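Pectinesterase A (Erwinia chrysanthemi, PDB 2NTP) hydrolyses the methyl esters of pectin to galacturonate units and methanol, probably as the first step in the maceration and soft-rotting of plant tissue. Local coordinates at residues Phe109-Pro112 with Ala113-Lys117; Pro210-Asn213 with Ile214-Tyr218; Thr312-Lys315 with Asp316-Gln319. One frame throughout, in Å; residues are numbered along the deposited sequence.

Interaction 1: residues Phe109-Pro112 with Ala113-Lys117; sequences FDFP and ANQAK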
ATOM      1  N   PHE A 109      -4.658  -8.138 -11.255  1.00  8.05           N
ATOM      2  CA  PHE A 109      -4.576  -7.461 -12.546  1.00  8.33           C
ATOM      3  C   PHE A 109      -3.204  -7.733 -13.143  1.00  8.27           C
ATOM      4  O   PHE A 109      -2.164  -7.439 -12.532  1.00  8.31           O
ATOM      5  CB  PHE A 109      -4.836  -5.955 -12.435  1.00  8.14           C
ATOM      6  CG  PHE A 109      -4.607  -5.205 -13.721  1.00  8.39           C
ATOM      7  CD1 PHE A 109      -5.413  -5.437 -14.831  1.00  8.85           C
ATOM      8  CD2 PHE A 109      -3.582  -4.264 -13.818  1.00  8.34           C
ATOM      9  CE1 PHE A 109      -5.204  -4.746 -16.020  1.00  9.07           C
ATOM     10  CE2 PHE A 109      -3.360  -3.567 -15.008  1.00  9.00           C
ATOM     11  CZ  PHE A 109      -4.179  -3.811 -16.110  1.00  8.52           C
ATOM     12  N   ASP A 110      -3.208  -8.320 -14.334  1.00  8.70           N
ATOM     13  CA  ASP A 110      -1.970  -8.718 -14.978  1.00  9.01           C
ATOM     14  C   ASP A 110      -1.373  -7.525 -15.711  1.00  8.88           C
ATOM     15  O   ASP A 110      -1.492  -7.399 -16.930  1.00  8.63           O
ATOM     16  CB  ASP A 110      -2.225  -9.890 -15.931  1.00  9.54           C
ATOM     17  CG  ASP A 110      -0.952 -10.620 -16.330  1.00 10.62           C
ATOM     18  OD1 ASP A 110       0.149 -10.027 -16.286  1.00 10.91           O
ATOM     19  OD2 ASP A 110      -1.066 -11.808 -16.712  1.00 12.97           O
ATOM     20  N   PHE A 111      -0.735  -6.641 -14.951  1.00  8.57           N
ATOM     21  CA  PHE A 111      -0.096  -5.467 -15.534  1.00  8.65           C
ATOM     22  C   PHE A 111       0.846  -5.796 -16.704  1.00  8.64           C
ATOM     23  O   PHE A 111       0.729  -5.183 -17.763  1.00  8.90           O
ATOM     24  CB  PHE A 111       0.619  -4.647 -14.457  1.00  8.74           C
ATOM     25  CG  PHE A 111       1.352  -3.456 -14.990  1.00  8.22           C
ATOM     26  CD1 PHE A 111       0.693  -2.250 -15.191  1.00  8.81           C
ATOM     27  CD2 PHE A 111       2.711  -3.538 -15.291  1.00  9.02           C
ATOM     28  CE1 PHE A 111       1.377  -1.141 -15.686  1.00  9.29           C
ATOM     29  CE2 PHE A 111       3.399  -2.436 -15.782  1.00  9.42           C
ATOM     30  CZ  PHE A 111       2.727  -1.235 -15.990  1.00  9.51           C
ATOM     31  N   PRO A 112       1.789  -6.749 -16.524  1.00  8.86           N
ATOM     32  CA  PRO A 112       2.693  -7.022 -17.652  1.00  8.80           C
ATOM     33  C   PRO A 112       1.982  -7.516 -18.916  1.00  8.89           C
ATOM     34  O   PRO A 112       2.353  -7.112 -20.017  1.00  8.84           O
ATOM     35  CB  PRO A 112       3.627  -8.103 -17.102  1.00  8.98           C
ATOM     36  CG  PRO A 112       3.596  -7.895 -15.603  1.00  9.11           C
ATOM     37  CD  PRO A 112       2.149  -7.563 -15.345  1.00  9.01           C
ATOM     38  N   ALA A 113       0.977  -8.374 -18.762  1.00  8.83           N
ATOM     39  CA  ALA A 113       0.226  -8.862 -19.924  1.00  9.23           C
ATOM     40  C   ALA A 113      -0.525  -7.715 -20.589  1.00  9.52           C
ATOM     41  O   ALA A 113      -0.595  -7.644 -21.817  1.00  9.81           O
ATOM     42  CB  ALA A 113      -0.724  -9.985 -19.535  1.00  9.32           C
ATOM     43  N   ASN A 114      -1.070  -6.813 -19.773  1.00  9.50           N
ATOM     44  CA  ASN A 114      -1.727  -5.614 -20.286  1.00  9.53           C
ATOM     45  C   ASN A 114      -0.788  -4.758 -21.134  1.00  9.55           C
ATOM     46  O   ASN A 114      -1.147  -4.341 -22.231  1.00  9.44           O
ATOM     47  CB  ASN A 114      -2.294  -4.760 -19.155  1.00  9.89           C
ATOM     48  CG  ASN A 114      -3.129  -3.602 -19.673  1.00  9.82           C
ATOM     49  OD1 ASN A 114      -4.269  -3.790 -20.091  1.00 11.38           O
ATOM     50  ND2 ASN A 114      -2.562  -2.399 -19.652  1.00 10.17           N
ATOM     51  N   GLN A 115       0.411  -4.497 -20.614  1.00  9.40           N
ATOM     52  CA  GLN A 115       1.396  -3.671 -21.316  1.00 10.04           C
ATOM     53  C   GLN A 115       1.893  -4.311 -22.604  1.00 10.25           C
ATOM     54  O   GLN A 115       2.249  -3.603 -23.546  1.00 10.59           O
ATOM     55  CB  GLN A 115       2.581  -3.341 -20.401  1.00 10.08           C
ATOM     56  CG  GLN A 115       2.177  -2.574 -19.157  1.00 10.90           C
ATOM     57  CD  GLN A 115       1.552  -1.232 -19.475  1.00 12.36           C
ATOM     58  OE1 GLN A 115       0.331  -1.111 -19.576  1.00 13.22           O
ATOM     59  NE2 GLN A 115       2.389  -0.216 -19.652  1.00 14.04           N
ATOM     60  N   ALA A 116       1.912  -5.646 -22.637  1.00 10.03           N
ATOM     61  CA  ALA A 116       2.370  -6.398 -23.808  1.00 10.25           C
ATOM     62  C   ALA A 116       1.345  -6.398 -24.944  1.00 10.17           C
ATOM     63  O   ALA A 116       1.669  -6.751 -26.086  1.00 10.38           O
ATOM     64  CB  ALA A 116       2.733  -7.825 -23.419  1.00 10.23           C
ATOM     65  N   LYS A 117       0.111  -6.012 -24.634  1.00 10.26           N
ATOM     66  CA  LYS A 117      -0.939  -5.946 -25.654  1.00 10.31           C
ATOM     67  C   LYS A 117      -0.593  -4.900 -26.709  1.00 10.32           C
ATOM     68  O   LYS A 117       0.065  -3.899 -26.420  1.00 10.24           O
ATOM     69  CB  LYS A 117      -2.301  -5.637 -25.031  1.00 10.43           C
ATOM     70  CG  LYS A 117      -2.870  -6.779 -24.189  1.00 10.28           C
ATOM     71  CD  LYS A 117      -4.257  -6.449 -23.650  1.00 10.34           C
ATOM     72  CE  LYS A 117      -4.888  -7.682 -23.027  1.00 10.54           C
ATOM     73  NZ  LYS A 117      -6.214  -7.396 -22.402  1.00 10.80           N
TER
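Gln-115 lies across one face of the Phe-111 ring, one helical turn further on. Its CG stands over that face, 3.7 Å from the ring centroid of Phe-111, a CH-pi contact. The Gln-115 amide plane is stacked on the ring, only 17° from parallel. The Gln-115 chain reaches this place by bending at chi2 (-62°). Its amide is fixed from both ends: OE1 accepts 3.2 Å from Asn-114 ND2, nearly in both amide planes, while NE2 bonds to Asp-197; Asn-114 ND2 also donates to Ile-125 O. Phe-109 meets Asn-114 differently, through CZ alone at 3.7 Å from CB of Asn-114, with ring and amide planes 52° apart.

Asp-110 is the N-cap. Its OD1 accepts from Ala-113 N at 3.1 Å, approached from well above the carboxylate plane, and Asp-110 O takes Asn-114 N at 2.9 Å. The next backbone bond, Gln-115 N to Phe-111 O at 2.9 Å, belongs to the helical turn that brings the Gln-115 side chain to the side of the Phe-111 ring.

This short helix, 111-116, follows strand 103-107 of a parallel sheet; Phe-111 rests on Arg-195 and Pro-112 on Tyr-152, both in loops.

Interaction 2: residues Pro210-Asn213 with Ile214-Tyr218; sequences PSTN and INQKY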
ATOM      1  N   PRO A 210       3.738   9.637  -1.250  1.00  5.94           N
ATOM      2  CA  PRO A 210       2.960  10.197  -0.144  1.00  6.13           C
ATOM      3  C   PRO A 210       2.241  11.481  -0.545  1.00  6.48           C
ATOM      4  O   PRO A 210       2.780  12.282  -1.322  1.00  6.40           O
ATOM      5  CB  PRO A 210       4.025  10.485   0.914  1.00  6.36           C
ATOM      6  CG  PRO A 210       5.254  10.788   0.118  1.00  6.14           C
ATOM      7  CD  PRO A 210       5.188   9.855  -1.065  1.00  6.19           C
ATOM      8  N   SER A 211       1.026  11.646  -0.028  1.00  6.58           N
ATOM      9  CA  SER A 211       0.223  12.851  -0.245  1.00  6.84           C
ATOM     10  C   SER A 211      -0.102  13.522   1.088  1.00  7.19           C
ATOM     11  O   SER A 211      -1.077  14.277   1.201  1.00  7.62           O
ATOM     12  CB  SER A 211      -1.062  12.490  -0.976  1.00  7.01           C
ATOM     13  OG  SER A 211      -1.739  11.446  -0.295  1.00  6.89           O
ATOM     14  N   THR A 212       0.739  13.246   2.080  1.00  7.56           N
ATOM     15  CA  THR A 212       0.558  13.699   3.455  1.00  7.55           C
ATOM     16  C   THR A 212       0.312  15.208   3.489  1.00  8.06           C
ATOM     17  O   THR A 212       1.107  15.967   2.942  1.00  7.71           O
ATOM     18  CB  THR A 212       1.831  13.415   4.294  1.00  7.67           C
ATOM     19  OG1 THR A 212       2.473  12.216   3.836  1.00  6.84           O
ATOM     20  CG2 THR A 212       1.493  13.294   5.782  1.00  8.22           C
ATOM     21  N   ASN A 213      -0.782  15.633   4.119  1.00  8.81           N
ATOM     22  CA  ASN A 213      -1.025  17.066   4.303  1.00  9.92           C
ATOM     23  C   ASN A 213       0.112  17.698   5.107  1.00 10.25           C
ATOM     24  O   ASN A 213       0.622  17.093   6.048  1.00  9.99           O
ATOM     25  CB  ASN A 213      -2.361  17.315   5.002  1.00 10.36           C
ATOM     26  CG  ASN A 213      -2.657  18.797   5.187  1.00 11.01           C
ATOM     27  OD1 ASN A 213      -2.437  19.350   6.267  1.00 12.71           O
ATOM     28  ND2 ASN A 213      -3.133  19.451   4.132  1.00 12.70           N
ATOM     29  N   ILE A 214       0.496  18.919   4.736  1.00 10.83           N
ATOM     30  CA  ILE A 214       1.626  19.602   5.372  1.00 11.83           C
ATOM     31  C   ILE A 214       1.484  19.741   6.899  1.00 12.42           C
ATOM     32  O   ILE A 214       2.486  19.743   7.615  1.00 12.94           O
ATOM     33  CB  ILE A 214       1.915  20.983   4.697  1.00 11.91           C
ATOM     34  CG1 ILE A 214       3.241  21.588   5.191  1.00 12.15           C
ATOM     35  CG2 ILE A 214       0.734  21.942   4.878  1.00 12.66           C
ATOM     36  CD1 ILE A 214       4.480  20.704   4.934  1.00 13.04           C
ATOM     37  N   ASN A 215       0.245  19.817   7.382  1.00 13.01           N
ATOM     38  CA  ASN A 215      -0.029  19.978   8.816  1.00 13.79           C
ATOM     39  C   ASN A 215      -0.072  18.664   9.596  1.00 13.57           C
ATOM     40  O   ASN A 215      -0.177  18.669  10.826  1.00 13.89           O
ATOM     41  CB  ASN A 215      -1.327  20.762   9.032  1.00 14.59           C
ATOM     42  CG  ASN A 215      -1.242  22.183   8.515  1.00 16.78           C
ATOM     43  OD1 ASN A 215      -0.253  22.882   8.738  1.00 19.62           O
ATOM     44  ND2 ASN A 215      -2.288  22.620   7.822  1.00 19.99           N
ATOM     45  N   GLN A 216       0.005  17.547   8.875  1.00 12.85           N
ATOM     46  CA  GLN A 216       0.044  16.226   9.482  1.00 12.44           C
ATOM     47  C   GLN A 216       1.489  15.849   9.785  1.00 12.17           C
ATOM     48  O   GLN A 216       2.351  15.911   8.907  1.00 12.04           O
ATOM     49  CB  GLN A 216      -0.601  15.194   8.555  1.00 12.29           C
ATOM     50  CG  GLN A 216      -0.681  13.794   9.137  1.00 11.95           C
ATOM     51  CD  GLN A 216      -1.505  12.868   8.273  1.00 11.98           C
ATOM     52  OE1 GLN A 216      -2.675  13.136   8.003  1.00 12.25           O
ATOM     53  NE2 GLN A 216      -0.901  11.764   7.838  1.00 10.02           N
ATOM     54  N   LYS A 217       1.740  15.457  11.033  1.00 11.97           N
ATOM     55  CA  LYS A 217       3.096  15.225  11.527  1.00 11.92           C
ATOM     56  C   LYS A 217       3.806  14.056  10.844  1.00 11.18           C
ATOM     57  O   LYS A 217       4.978  14.172  10.473  1.00 10.73           O
ATOM     58  CB  LYS A 217       3.079  15.031  13.051  1.00 12.44           C
ATOM     59  CG  LYS A 217       4.447  15.066  13.723  1.00 15.68           C
ATOM     60  CD  LYS A 217       4.970  16.485  13.920  1.00 20.01           C
ATOM     61  CE  LYS A 217       6.048  16.548  15.003  1.00 21.65           C
ATOM     62  NZ  LYS A 217       7.193  15.614  14.765  1.00 23.25           N
ATOM     63  N   TYR A 218       3.098  12.940  10.679  1.00 10.40           N
ATOM     64  CA  TYR A 218       3.706  11.741  10.103  1.00  9.78           C
ATOM     65  C   TYR A 218       2.950  11.211   8.894  1.00  9.22           C
ATOM     66  O   TYR A 218       1.720  11.164   8.890  1.00  9.24           O
ATOM     67  CB  TYR A 218       3.818  10.638  11.159  1.00 10.07           C
ATOM     68  CG  TYR A 218       4.625  11.046  12.371  1.00 10.24           C
ATOM     69  CD1 TYR A 218       6.020  11.083  12.324  1.00 10.38           C
ATOM     70  CD2 TYR A 218       3.995  11.400  13.558  1.00 11.11           C
ATOM     71  CE1 TYR A 218       6.771  11.469  13.437  1.00 10.96           C
ATOM     72  CE2 TYR A 218       4.736  11.785  14.684  1.00 10.76           C
ATOM     73  CZ  TYR A 218       6.119  11.817  14.612  1.00 11.58           C
ATOM     74  OH  TYR A 218       6.856  12.193  15.715  1.00 12.38           O
TER
HETATM   75  O   HOH W   1      -2.855  13.843   5.285  1.00 13.43           O
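Asn-213 grips the turn that follows it with two oxygens. Its side-chain OD1 accepts from Asn-215 N at 2.9 Å, and its backbone O accepts from Gln-216 N, also at 2.9 Å, closing a type I beta turn from Asn-213 to Gln-216. Asn-215 N stands 50° out of the plane of the side-chain carbonyl, not on a lone pair. The side-chain bond is that of an Asx turn, made possible because CG of Asn-213 is anti to the backbone N (chi1 -179°), which carries the amide forward beside the carbonyl carbon.

Just before the turn in sequence, the Thr-212 methyl CG2 packs at about a right angle against the extended Gln-216 chain, 3.5 Å from its NE2. The Gln-216 amide is held at both ends. NE2 donates to Tyr-218 O at 2.9 Å, almost straight and in the amide plane, and also to Asp-180 O. OE1 takes a bond from water 1 at 2.8 Å, and this water accepts in turn from Asn-213 N at 3.0 Å.

The second shell fixes these groups: Gln-264 N donates to Thr-212 OG1, and the Arg-300 guanidinium bonds to Asn-213 O and Gln-216 O. Asx and beta turn together form a compact reversal in the loop joining strands 205-210 and 220-223, which belong to different parallel sheets of the right-handed parallel beta-helix of pectinesterases.

Interaction 3: residues Thr312-Lys315 with Asp316-Gln319; sequences TVSK and DRRQ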
ATOM      1  N   THR A 312      23.288   5.488  -0.770  1.00 18.25           N
ATOM      2  CA  THR A 312      24.241   6.587  -0.923  1.00 19.53           C
ATOM      3  C   THR A 312      23.787   7.835  -0.163  1.00 20.07           C
ATOM      4  O   THR A 312      22.584   8.094  -0.032  1.00 20.20           O
ATOM      5  CB  THR A 312      24.469   6.917  -2.393  1.00 19.58           C
ATOM      6  OG1 THR A 312      23.206   7.133  -3.024  1.00 21.33           O
ATOM      7  CG2 THR A 312      25.167   5.765  -3.087  1.00 19.71           C
ATOM      8  N   VAL A 313      24.759   8.586   0.354  1.00 20.71           N
ATOM      9  CA  VAL A 313      24.505   9.840   1.061  1.00 21.33           C
ATOM     10  C   VAL A 313      25.033  10.992   0.209  1.00 21.68           C
ATOM     11  O   VAL A 313      26.213  11.022  -0.152  1.00 21.92           O
ATOM     12  CB  VAL A 313      25.151   9.862   2.483  1.00 21.44           C
ATOM     13  CG1 VAL A 313      24.940  11.220   3.167  1.00 21.63           C
ATOM     14  CG2 VAL A 313      24.592   8.739   3.353  1.00 21.57           C
ATOM     15  N   SER A 314      24.139  11.921  -0.125  1.00 21.84           N
ATOM     16  CA  SER A 314      24.479  13.099  -0.920  1.00 22.00           C
ATOM     17  C   SER A 314      23.508  14.227  -0.593  1.00 21.99           C
ATOM     18  O   SER A 314      22.551  14.023   0.153  1.00 21.91           O
ATOM     19  CB  SER A 314      24.415  12.772  -2.414  1.00 22.10           C
ATOM     20  OG  SER A 314      23.079  12.552  -2.834  1.00 22.39           O
ATOM     21  N   LYS A 315      23.754  15.410  -1.159  1.00 21.87           N
ATOM     22  CA  LYS A 315      22.872  16.564  -0.960  1.00 22.10           C
ATOM     23  C   LYS A 315      21.448  16.330  -1.477  1.00 21.41           C
ATOM     24  O   LYS A 315      20.510  16.981  -1.024  1.00 21.66           O
ATOM     25  CB  LYS A 315      23.477  17.839  -1.566  1.00 22.14           C
ATOM     26  CG  LYS A 315      23.906  17.734  -3.025  1.00 22.97           C
ATOM     27  CD  LYS A 315      24.840  18.885  -3.420  1.00 23.62           C
ATOM     28  CE  LYS A 315      26.234  18.726  -2.807  1.00 25.91           C
ATOM     29  NZ  LYS A 315      27.137  19.873  -3.133  1.00 27.47           N
ATOM     30  N   ASP A 316      21.298  15.390  -2.412  1.00 20.72           N
ATOM     31  CA  ASP A 316      19.992  15.035  -2.972  1.00 19.93           C
ATOM     32  C   ASP A 316      19.245  14.017  -2.101  1.00 18.70           C
ATOM     33  O   ASP A 316      18.083  13.691  -2.365  1.00 18.28           O
ATOM     34  CB  ASP A 316      20.155  14.477  -4.391  1.00 20.65           C
ATOM     35  CG  ASP A 316      21.080  15.323  -5.253  1.00 22.62           C
ATOM     36  OD1 ASP A 316      20.579  16.002  -6.176  1.00 25.13           O
ATOM     37  OD2 ASP A 316      22.308  15.310  -5.008  1.00 25.46           O
ATOM     38  N   ARG A 317      19.919  13.516  -1.072  1.00 17.07           N
ATOM     39  CA  ARG A 317      19.321  12.557  -0.147  1.00 15.83           C
ATOM     40  C   ARG A 317      19.550  12.994   1.294  1.00 15.27           C
ATOM     41  O   ARG A 317      20.537  12.617   1.928  1.00 14.92           O
ATOM     42  CB  ARG A 317      19.845  11.143  -0.416  1.00 15.74           C
ATOM     43  CG  ARG A 317      19.243  10.529  -1.678  1.00 15.13           C
ATOM     44  CD  ARG A 317      19.915   9.234  -2.077  1.00 13.80           C
ATOM     45  NE  ARG A 317      19.502   8.105  -1.242  1.00 11.57           N
ATOM     46  CZ  ARG A 317      19.711   6.830  -1.557  1.00 10.68           C
ATOM     47  NH1 ARG A 317      20.305   6.516  -2.703  1.00 10.85           N
ATOM     48  NH2 ARG A 317      19.310   5.863  -0.737  1.00  9.19           N
ATOM     49  N   ARG A 318      18.623  13.811   1.788  1.00 14.58           N
ATOM     50  CA  ARG A 318      18.739  14.402   3.116  1.00 14.54           C
ATOM     51  C   ARG A 318      18.702  13.358   4.221  1.00 14.16           C
ATOM     52  O   ARG A 318      17.972  12.363   4.137  1.00 13.43           O
ATOM     53  CB  ARG A 318      17.660  15.464   3.349  1.00 14.80           C
ATOM     54  CG  ARG A 318      17.756  16.664   2.412  1.00 16.44           C
ATOM     55  CD  ARG A 318      16.528  16.774   1.518  1.00 20.21           C
ATOM     56  NE  ARG A 318      15.442  17.453   2.208  1.00 21.46           N
ATOM     57  CZ  ARG A 318      14.162  17.442   1.844  1.00 21.33           C
ATOM     58  NH1 ARG A 318      13.751  16.765   0.775  1.00 20.78           N
ATOM     59  NH2 ARG A 318      13.283  18.112   2.572  1.00 22.19           N
ATOM     60  N   GLN A 319      19.499  13.606   5.254  1.00 13.80           N
ATOM     61  CA  GLN A 319      19.667  12.677   6.356  1.00 13.76           C
ATOM     62  C   GLN A 319      19.175  13.290   7.654  1.00 13.95           C
ATOM     63  O   GLN A 319      19.376  14.481   7.908  1.00 14.00           O
ATOM     64  CB  GLN A 319      21.141  12.289   6.500  1.00 13.76           C
ATOM     65  CG  GLN A 319      21.784  11.744   5.225  1.00 13.64           C
ATOM     66  CD  GLN A 319      21.249  10.381   4.820  1.00 13.72           C
ATOM     67  OE1 GLN A 319      21.102   9.484   5.654  1.00 13.63           O
ATOM     68  NE2 GLN A 319      20.956  10.217   3.532  1.00 13.00           N
TER
HETATM   69  O   HOH W   2      21.037   7.183   2.179  1.00 16.26           O
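Ser-314 and Arg-317 close a type I beta turn in the loop between strand 300-304 and helix 322-325, at the surface of the molecule. The backbone bond of the turn runs from Arg-317 N to Ser-314 O at 2.9 Å, with an N-H...O angle of 154°. A weak side-chain bond accompanies it, Asp-316 N to Ser-314 OG at 3.4 Å. Ser-314 OG lies between its own backbone N and carbonyl carbon (chi1 69°), where it can face this N-H. Ser-314 N, by contrast, is buried by the contact and has no partner in the model.

The polar contacts of Arg-317 are of another kind. Thr-312 O sits over one face of its guanidinium, 3.3 Å above the plane and offset toward the rim, so this carbonyl packs on the flat group without accepting from it. The charge finds its partner in Glu-303, through a salt bridge from NE, and NH2 donates to Gly-310 O; these two partners fix the rotation of the guanidinium beside the backbone of Thr-312.

Nonpolar packing comes from Val-313, whose CG1 lies 3.8 Å from Gln-319 CG while its other methyl, CG2, faces the Gln-319 amide.

That amide belongs to a side chain bent back at chi2 (-69°), and its NE2 donates 2.9 Å to Arg-317 O. A water links the two segments, donating to Thr-312 O at 2.8 Å and accepting a weak bond from Gln-319 NE2.

In the fold
The three contacts follow one another in series along the chain and do not touch. Interaction 1 is the one beside the active site: the Phe-111 side chain lies about 3 Å from that of substrate-binding Arg-195 and about 4 Å from that of Gln-153, the transition-state stabiliser, and the Gln-115 side chain is about 5 Å from a bound galacturonate. Interaction 2 lies on the opposite side of the chain's centre from interaction 1, their centres about 33 Å apart; its Thr-212 side chain is about 9 Å from that of substrate-binding Trp-245. Interaction 3 is nearer to interaction 2, about 9 Å at the nearest atoms. Strand 300-304 serves both, through Arg-300 for 210-218 and Glu-303 for 312-319.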